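Amidohydrolase (Thermotoga maritima, PDB 3OOQ) is a probable metal-dependent amidohydrolase of the TIM-barrel type, which may hydrolyse cyclic amides such as allantoin, although its substrate is not established. Local coordinates at residues V269-F277 and L286-L294; D297-C305 and I335-I343. One frame throughout, in Å; residues are numbered along the deposited sequence.

Contact 1: residues V269-F277 and L286-L294; sequences VVVGPLLTF and LTMETIAKL
L274 is the hub of this contact, set between L286, T290 and I291 within a beta-alpha-beta unit of the amidohydrolase TIM barrel: strand 269-271 gives way to a loop, and the chain returns as helix 290-297 on the way to strand 301-303. Over the short segments, strand and helix axes run nearly antiparallel, at 157°. No hydrogen bond joins the two sides, and the packing is almost wholly apolar. CD1 of L274 reaches CD1 of I291 at 3.7 Å, CD2 rests 3.5 Å from the carbonyl O of T287, and the CG2 methyl of T290 sits against both branches. From the loop side L286 folds in, its CD1 3.6 Å from P273 O and its CD2 against L274 O. Its CG lies anti to the backbone N (chi1 174°), which carries the isobutyl group onto these oxygens and sets CG 4.0 Å from L274 CD2. Further along, V271 spreads its methyls over one turn of the helix, CG1 meeting CD1 of L294 at 3.7 Å and CG2 facing I291 CG1 more loosely. A cis peptide precedes P273, where the chain leaves the strand, and Q318 accepts bonds from the amides of L274 and L275. The opposite face of the 286-294 segment is looser: E289 is exposed, and T287 turns its side chain away from L274 to accept the E289 amide in a capping bond (N to OG1 3.0 Å) at the turn into the helix. At the end of the segment, F277 meets the ring of H307 of the second subunit, the planes nearly perpendicular. The chain of selenomethionine M288 bends at chi2 (141°) and brings CE towards the L274-L275 backbone, 3.9 Å from L274 CB.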
loop_
_atom_site.group_PDB
_atom_site.type_symbol
_atom_site.label_atom_id
_atom_site.label_comp_id
_atom_site.label_asym_id
_atom_site.label_seq_id
_atom_site.Cartn_x
_atom_site.Cartn_y
_atom_site.Cartn_z
ATOM N N VAL F 269 -15.514 -41.547 -4.065
ATOM C CA VAL F 269 -15.871 -40.145 -4.066
ATOM C C VAL F 269 -16.690 -39.819 -2.823
ATOM O O VAL F 269 -17.733 -40.434 -2.584
ATOM C CB VAL F 269 -16.694 -39.752 -5.295
ATOM C CG1 VAL F 269 -16.925 -38.239 -5.309
ATOM C CG2 VAL F 269 -16.007 -40.205 -6.573
ATOM N N VAL F 270 -16.196 -38.870 -2.029
ATOM C CA VAL F 270 -16.972 -38.297 -0.935
ATOM C C VAL F 270 -17.758 -37.120 -1.501
ATOM O O VAL F 270 -17.221 -36.016 -1.644
ATOM C CB VAL F 270 -16.080 -37.841 0.262
ATOM C CG1 VAL F 270 -16.946 -37.404 1.417
ATOM C CG2 VAL F 270 -15.176 -38.994 0.733
ATOM N N VAL F 271 -19.019 -37.369 -1.843
ATOM C CA VAL F 271 -19.884 -36.349 -2.451
ATOM C C VAL F 271 -20.412 -35.393 -1.378
ATOM O O VAL F 271 -20.391 -35.708 -0.184
ATOM C CB VAL F 271 -21.057 -36.945 -3.291
ATOM C CG1 VAL F 271 -20.546 -37.912 -4.341
ATOM C CG2 VAL F 271 -22.068 -37.667 -2.400
ATOM N N GLY F 272 -20.856 -34.215 -1.818
ATOM C CA GLY F 272 -21.297 -33.174 -0.904
ATOM C C GLY F 272 -20.213 -32.120 -0.728
ATOM O O GLY F 272 -19.069 -32.333 -1.138
ATOM N N PRO F 273 -20.578 -30.958 -0.164
ATOM C CA PRO F 273 -21.951 -30.652 0.268
ATOM C C PRO F 273 -22.904 -30.513 -0.937
ATOM O O PRO F 273 -22.496 -30.016 -1.982
ATOM C CB PRO F 273 -21.790 -29.308 0.982
ATOM C CG PRO F 273 -20.640 -28.613 0.189
ATOM C CD PRO F 273 -19.711 -29.757 -0.192
ATOM N N LEU F 274 -24.153 -30.937 -0.777
ATOM C CA LEU F 274 -25.157 -30.908 -1.853
ATOM C C LEU F 274 -26.394 -30.044 -1.552
ATOM O O LEU F 274 -26.954 -29.407 -2.448
ATOM C CB LEU F 274 -25.601 -32.337 -2.202
ATOM C CG LEU F 274 -24.622 -33.241 -2.937
ATOM C CD1 LEU F 274 -25.132 -34.687 -2.893
ATOM C CD2 LEU F 274 -24.381 -32.772 -4.390
ATOM N N LEU F 275 -26.821 -30.047 -0.294
ATOM C CA LEU F 275 -27.877 -29.164 0.175
ATOM C C LEU F 275 -27.308 -27.763 0.441
ATOM O O LEU F 275 -27.245 -27.321 1.584
ATOM C CB LEU F 275 -28.495 -29.729 1.461
ATOM C CG LEU F 275 -29.790 -29.093 1.987
ATOM C CD1 LEU F 275 -31.007 -29.697 1.335
ATOM C CD2 LEU F 275 -29.885 -29.235 3.489
ATOM N N THR F 276 -26.915 -27.065 -0.623
ATOM C CA THR F 276 -26.156 -25.823 -0.507
ATOM C C THR F 276 -26.196 -25.022 -1.814
ATOM O O THR F 276 -26.448 -25.575 -2.884
ATOM C CB THR F 276 -24.689 -26.106 -0.101
ATOM O OG1 THR F 276 -24.098 -24.917 0.427
ATOM C CG2 THR F 276 -23.840 -26.621 -1.312
ATOM N N PHE F 277 -25.938 -23.721 -1.719
ATOM C CA PHE F 277 -25.924 -22.828 -2.879
ATOM C C PHE F 277 -24.673 -23.027 -3.740
ATOM O O PHE F 277 -23.575 -23.224 -3.219
ATOM C CB PHE F 277 -25.970 -21.380 -2.397
ATOM C CG PHE F 277 -26.132 -20.363 -3.493
ATOM C CD1 PHE F 277 -27.343 -20.231 -4.175
ATOM C CD2 PHE F 277 -25.084 -19.473 -3.791
ATOM C CE1 PHE F 277 -27.507 -19.261 -5.158
ATOM C CE2 PHE F 277 -25.231 -18.494 -4.784
ATOM C CZ PHE F 277 -26.444 -18.381 -5.462
ATOM N N LEU F 286 -23.641 -28.695 -10.012
ATOM C CA LEU F 286 -23.936 -29.483 -8.810
ATOM C C LEU F 286 -25.393 -29.932 -8.845
ATOM O O LEU F 286 -26.277 -29.152 -9.168
ATOM C CB LEU F 286 -23.640 -28.667 -7.532
ATOM C CG LEU F 286 -23.963 -29.159 -6.115
ATOM C CD1 LEU F 286 -23.155 -28.353 -5.109
ATOM C CD2 LEU F 286 -25.398 -28.931 -5.782
ATOM N N THR F 287 -25.629 -31.202 -8.533
ATOM C CA THR F 287 -26.982 -31.750 -8.464
ATOM C C THR F 287 -27.050 -32.861 -7.426
ATOM O O THR F 287 -26.117 -33.672 -7.281
ATOM C CB THR F 287 -27.509 -32.257 -9.837
ATOM O OG1 THR F 287 -28.751 -32.959 -9.638
ATOM C CG2 THR F 287 -26.491 -33.196 -10.517
HETATM N N MSE F 288 -28.155 -32.882 -6.693
HETATM C CA MSE F 288 -28.394 -33.933 -5.726
HETATM C C MSE F 288 -28.623 -35.295 -6.395
HETATM O O MSE F 288 -28.507 -36.343 -5.750
HETATM C CB MSE F 288 -29.573 -33.570 -4.851
HETATM C CG MSE F 288 -29.456 -34.181 -3.502
HETATM SE SE MSE F 288 -30.080 -32.903 -2.241
HETATM C CE MSE F 288 -29.004 -33.463 -0.737
ATOM N N GLU F 289 -28.931 -35.258 -7.691
ATOM C CA GLU F 289 -29.053 -36.459 -8.515
ATOM C C GLU F 289 -27.768 -37.263 -8.639
ATOM O O GLU F 289 -27.796 -38.427 -9.052
ATOM C CB GLU F 289 -29.518 -36.076 -9.909
ATOM C CG GLU F 289 -30.936 -35.547 -9.956
ATOM C CD GLU F 289 -31.469 -35.500 -11.366
ATOM O OE1 GLU F 289 -30.673 -35.272 -12.300
ATOM O OE2 GLU F 289 -32.681 -35.700 -11.541
ATOM N N THR F 290 -26.647 -36.640 -8.292
ATOM C CA THR F 290 -25.348 -37.288 -8.359
ATOM C C THR F 290 -25.276 -38.552 -7.474
ATOM O O THR F 290 -24.628 -39.537 -7.833
ATOM C CB THR F 290 -24.192 -36.279 -8.043
ATOM O OG1 THR F 290 -22.979 -36.745 -8.632
ATOM C CG2 THR F 290 -23.972 -36.112 -6.547
ATOM N N ILE F 291 -25.960 -38.529 -6.332
ATOM C CA ILE F 291 -25.982 -39.691 -5.459
ATOM C C ILE F 291 -26.477 -40.917 -6.258
ATOM O O ILE F 291 -25.747 -41.896 -6.428
ATOM C CB ILE F 291 -26.815 -39.436 -4.184
ATOM C CG1 ILE F 291 -26.082 -38.435 -3.257
ATOM C CG2 ILE F 291 -27.126 -40.763 -3.454
ATOM C CD1 ILE F 291 -26.939 -37.872 -2.138
ATOM N N ALA F 292 -27.687 -40.810 -6.791
ATOM C CA ALA F 292 -28.290 -41.848 -7.625
ATOM C C ALA F 292 -27.369 -42.247 -8.766
ATOM O O ALA F 292 -27.133 -43.443 -8.995
ATOM C CB ALA F 292 -29.623 -41.355 -8.181
ATOM N N LYS F 293 -26.839 -41.243 -9.474
ATOM C CA LYS F 293 -26.086 -41.497 -10.680
ATOM C C LYS F 293 -24.827 -42.298 -10.380
ATOM O O LYS F 293 -24.526 -43.274 -11.074
ATOM C CB LYS F 293 -25.755 -40.198 -11.413
ATOM C CG LYS F 293 -26.985 -39.497 -11.953
ATOM C CD LYS F 293 -26.669 -38.135 -12.547
ATOM C CE LYS F 293 -27.862 -37.639 -13.355
ATOM N NZ LYS F 293 -27.417 -37.153 -14.671
ATOM N N LEU F 294 -24.110 -41.907 -9.339
ATOM C CA LEU F 294 -22.867 -42.580 -9.004
ATOM C C LEU F 294 -23.154 -43.976 -8.477
ATOM O O LEU F 294 -22.517 -44.932 -8.906
ATOM C CB LEU F 294 -22.031 -41.746 -8.031
ATOM C CG LEU F 294 -21.524 -40.427 -8.644
ATOM C CD1 LEU F 294 -20.696 -39.616 -7.666
ATOM C CD2 LEU F 294 -20.717 -40.700 -9.913
#

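Contact 2: residues D297-C305 and I335-I343; sequences DGVLIALMC and ILTVNPAKI
Strand 301-303 passes helix 338-343 at 115° between their short axes, 7.0 Å apart at closest approach, and the backbones come nearest where A302 faces I335, just before the helix. There the amide N of L303 donates to I335 O over 3.0 Å, nearly straight at hydrogen (167°) but tilted from the carbonyl plane. Two residues earlier on the strand, I301 O is gripped by the side chain of N339, whose ND2 lies 2.9 Å away. This bond lies in the plane of the carbonyl and close to the plane of the amide, so it fixes the turn of the N339 carboxamide from the first turn of the helix. L300 CD1 sits over the face of the same carboxamide, 3.7 Å from N339 ND2, while its CD2 packs on CG1 of I343. Between these polar points the methyl of A302 touches CD of P340 and CD1 of I343, and its CA approaches I335 O. I335 lies along one face of the strand, bridging I301 and L303: CG1, placed between the backbone N and the carbonyl carbon (chi1 70°), sends CD1 to CB of L303 at 3.7 Å, and CG2 lies beside CG1 of I301 at 3.8 Å. L336 closes the far end with its CD2 against CD2 of L303, and it also packs on F59 of strand 54-64 and A319 of helix 315-321. K342, at the exposed margin, brings CG towards L300. Next along the chain, C305 N donates to D61 OD2 and M304 packs on H63. Strand 301-303 is thus a parallel strand of the TIM-barrel wall, packed against helix 338-343, with its C-terminal end at the mouth where amidohydrolases usually place their metal centre.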
loop_
_atom_site.group_PDB
_atom_site.type_symbol
_atom_site.label_atom_id
_atom_site.label_comp_id
_atom_site.label_asym_id
_atom_site.label_seq_id
_atom_site.Cartn_x
_atom_site.Cartn_y
_atom_site.Cartn_z
ATOM N N ASP F 297 -23.829 -46.245 -11.468
ATOM C CA ASP F 297 -22.623 -46.558 -12.231
ATOM C C ASP F 297 -21.547 -47.273 -11.412
ATOM O O ASP F 297 -20.469 -47.538 -11.911
ATOM C CB ASP F 297 -22.077 -45.288 -12.903
ATOM C CG ASP F 297 -23.049 -44.714 -13.930
ATOM O OD1 ASP F 297 -23.749 -45.518 -14.583
ATOM O OD2 ASP F 297 -23.131 -43.467 -14.080
ATOM N N GLY F 298 -21.843 -47.598 -10.157
ATOM C CA GLY F 298 -20.989 -48.494 -9.386
ATOM C C GLY F 298 -19.782 -47.837 -8.734
ATOM O O GLY F 298 -18.772 -48.493 -8.496
ATOM N N VAL F 299 -19.894 -46.541 -8.446
ATOM C CA VAL F 299 -18.868 -45.820 -7.700
ATOM C C VAL F 299 -19.152 -45.944 -6.212
ATOM O O VAL F 299 -20.295 -45.786 -5.769
ATOM C CB VAL F 299 -18.809 -44.327 -8.113
ATOM C CG1 VAL F 299 -17.612 -43.581 -7.407
ATOM C CG2 VAL F 299 -18.669 -44.208 -9.625
ATOM N N LEU F 300 -18.100 -46.221 -5.449
ATOM C CA LEU F 300 -18.165 -46.175 -4.006
ATOM C C LEU F 300 -18.156 -44.716 -3.500
ATOM O O LEU F 300 -17.186 -43.984 -3.687
ATOM C CB LEU F 300 -17.005 -46.961 -3.388
ATOM C CG LEU F 300 -16.923 -46.846 -1.862
ATOM C CD1 LEU F 300 -18.087 -47.592 -1.217
ATOM C CD2 LEU F 300 -15.592 -47.372 -1.361
ATOM N N ILE F 301 -19.242 -44.311 -2.846
ATOM C CA ILE F 301 -19.390 -42.939 -2.397
ATOM C C ILE F 301 -19.802 -42.844 -0.935
ATOM O O ILE F 301 -20.416 -43.782 -0.377
ATOM C CB ILE F 301 -20.398 -42.132 -3.282
ATOM C CG1 ILE F 301 -21.855 -42.547 -2.994
ATOM C CG2 ILE F 301 -20.034 -42.243 -4.743
ATOM C CD1 ILE F 301 -22.934 -41.724 -3.753
ATOM N N ALA F 302 -19.419 -41.722 -0.318
ATOM C CA ALA F 302 -19.922 -41.317 0.989
ATOM C C ALA F 302 -20.485 -39.915 0.840
ATOM O O ALA F 302 -20.157 -39.192 -0.115
ATOM C CB ALA F 302 -18.822 -41.307 2.040
ATOM N N LEU F 303 -21.327 -39.539 1.786
ATOM C CA LEU F 303 -21.908 -38.207 1.802
ATOM C C LEU F 303 -21.361 -37.364 2.958
ATOM O O LEU F 303 -21.456 -37.769 4.126
ATOM C CB LEU F 303 -23.433 -38.293 1.867
ATOM C CG LEU F 303 -24.240 -36.987 1.911
ATOM C CD1 LEU F 303 -24.003 -36.106 0.670
ATOM C CD2 LEU F 303 -25.724 -37.296 2.083
HETATM N N MSE F 304 -20.825 -36.183 2.621
HETATM C CA MSE F 304 -20.340 -35.211 3.610
HETATM C C MSE F 304 -21.259 -33.999 3.722
HETATM O O MSE F 304 -21.957 -33.650 2.772
HETATM C CB MSE F 304 -18.921 -34.719 3.258
HETATM C CG MSE F 304 -18.861 -33.784 2.042
HETATM SE SE MSE F 304 -17.182 -32.806 1.950
HETATM C CE MSE F 304 -16.261 -33.965 0.649
ATOM N N CYS F 305 -21.218 -33.352 4.886
ATOM C CA CYS F 305 -21.785 -32.021 5.060
ATOM C C CYS F 305 -20.776 -30.943 4.679
ATOM O O CYS F 305 -21.149 -29.778 4.482
ATOM C CB CYS F 305 -22.196 -31.820 6.523
ATOM S SG CYS F 305 -23.684 -32.738 6.955
ATOM N N ILE F 335 -24.327 -44.590 2.761
ATOM C CA ILE F 335 -23.362 -43.517 2.455
ATOM C C ILE F 335 -23.105 -42.589 3.650
ATOM O O ILE F 335 -22.232 -41.700 3.597
ATOM C CB ILE F 335 -23.730 -42.723 1.183
ATOM C CG1 ILE F 335 -24.972 -41.857 1.393
ATOM C CG2 ILE F 335 -23.888 -43.657 0.006
ATOM C CD1 ILE F 335 -25.303 -40.950 0.176
ATOM N N LEU F 336 -23.873 -42.795 4.716
ATOM C CA LEU F 336 -23.671 -42.096 5.973
ATOM C C LEU F 336 -22.940 -42.928 7.020
ATOM O O LEU F 336 -22.541 -42.394 8.077
ATOM C CB LEU F 336 -25.001 -41.621 6.539
ATOM C CG LEU F 336 -25.730 -40.513 5.774
ATOM C CD1 LEU F 336 -27.115 -40.285 6.410
ATOM C CD2 LEU F 336 -24.902 -39.210 5.733
ATOM N N THR F 337 -22.754 -44.218 6.722
ATOM C CA THR F 337 -22.275 -45.196 7.712
ATOM C C THR F 337 -21.126 -46.093 7.200
ATOM O O THR F 337 -19.949 -45.727 7.323
ATOM C CB THR F 337 -23.463 -46.030 8.271
ATOM O OG1 THR F 337 -24.222 -46.543 7.171
ATOM C CG2 THR F 337 -24.392 -45.158 9.148
ATOM N N VAL F 338 -21.463 -47.251 6.621
ATOM C CA VAL F 338 -20.471 -48.241 6.206
ATOM C C VAL F 338 -19.563 -47.768 5.050
ATOM O O VAL F 338 -18.368 -48.035 5.057
ATOM C CB VAL F 338 -21.146 -49.633 5.878
ATOM C CG1 VAL F 338 -22.168 -49.522 4.739
ATOM C CG2 VAL F 338 -20.086 -50.713 5.548
ATOM N N ASN F 339 -20.128 -47.086 4.058
ATOM C CA ASN F 339 -19.317 -46.526 2.947
ATOM C C ASN F 339 -18.229 -45.533 3.412
ATOM O O ASN F 339 -17.054 -45.754 3.119
ATOM C CB ASN F 339 -20.210 -45.888 1.876
ATOM C CG ASN F 339 -20.985 -46.904 1.058
ATOM O OD1 ASN F 339 -21.142 -48.055 1.459
ATOM N ND2 ASN F 339 -21.487 -46.474 -0.108
ATOM N N PRO F 340 -18.603 -44.447 4.148
ATOM C CA PRO F 340 -17.543 -43.596 4.709
ATOM C C PRO F 340 -16.563 -44.396 5.562
ATOM O O PRO F 340 -15.360 -44.235 5.389
ATOM C CB PRO F 340 -18.295 -42.567 5.572
ATOM C CG PRO F 340 -19.717 -43.059 5.661
ATOM C CD PRO F 340 -19.943 -43.904 4.436
ATOM N N ALA F 341 -17.064 -45.282 6.434
ATOM C CA ALA F 341 -16.167 -46.181 7.186
ATOM C C ALA F 341 -15.139 -46.876 6.270
ATOM O O ALA F 341 -13.940 -46.947 6.575
ATOM C CB ALA F 341 -16.972 -47.220 7.965
ATOM N N LYS F 342 -15.630 -47.388 5.155
ATOM C CA LYS F 342 -14.818 -48.180 4.235
ATOM C C LYS F 342 -13.788 -47.262 3.538
ATOM O O LYS F 342 -12.609 -47.597 3.458
ATOM C CB LYS F 342 -15.742 -48.927 3.249
ATOM C CG LYS F 342 -15.091 -49.568 2.029
ATOM C CD LYS F 342 -14.741 -51.019 2.281
ATOM C CE LYS F 342 -14.054 -51.679 1.082
ATOM N NZ LYS F 342 -15.070 -52.328 0.204
ATOM N N ILE F 343 -14.232 -46.091 3.081
ATOM C CA ILE F 343 -13.335 -45.088 2.478
ATOM C C ILE F 343 -12.218 -44.677 3.440
ATOM O O ILE F 343 -11.076 -44.433 3.019
ATOM C CB ILE F 343 -14.137 -43.869 1.947
ATOM C CG1 ILE F 343 -15.005 -44.310 0.756
ATOM C CG2 ILE F 343 -13.187 -42.718 1.554
ATOM C CD1 ILE F 343 -16.117 -43.350 0.355
#

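Overall arrangement
Followed from the N terminus, the chain enters strand 269-271, loops out, and returns as helix 290-297, closing contact 1, whose two segments are separated by eight residues. After a short turn at 298-300 it enters strand 301-303, in the first segment of contact 2; that contact closes a longer loop of 29 residues, containing helices 315-321 and 329-334, when helix 338-343 arrives. The two are in series, neither nested nor crossed, with centres about 12 Å apart. Strands 269-271 and 301-303 run parallel as neighbours, V271 probably bonding to A302 and M304 through their backbones, so the contacts share one stretch of barrel wall. I291 also meets I335, which joins helix 290-297 to the approach of helix 338-343.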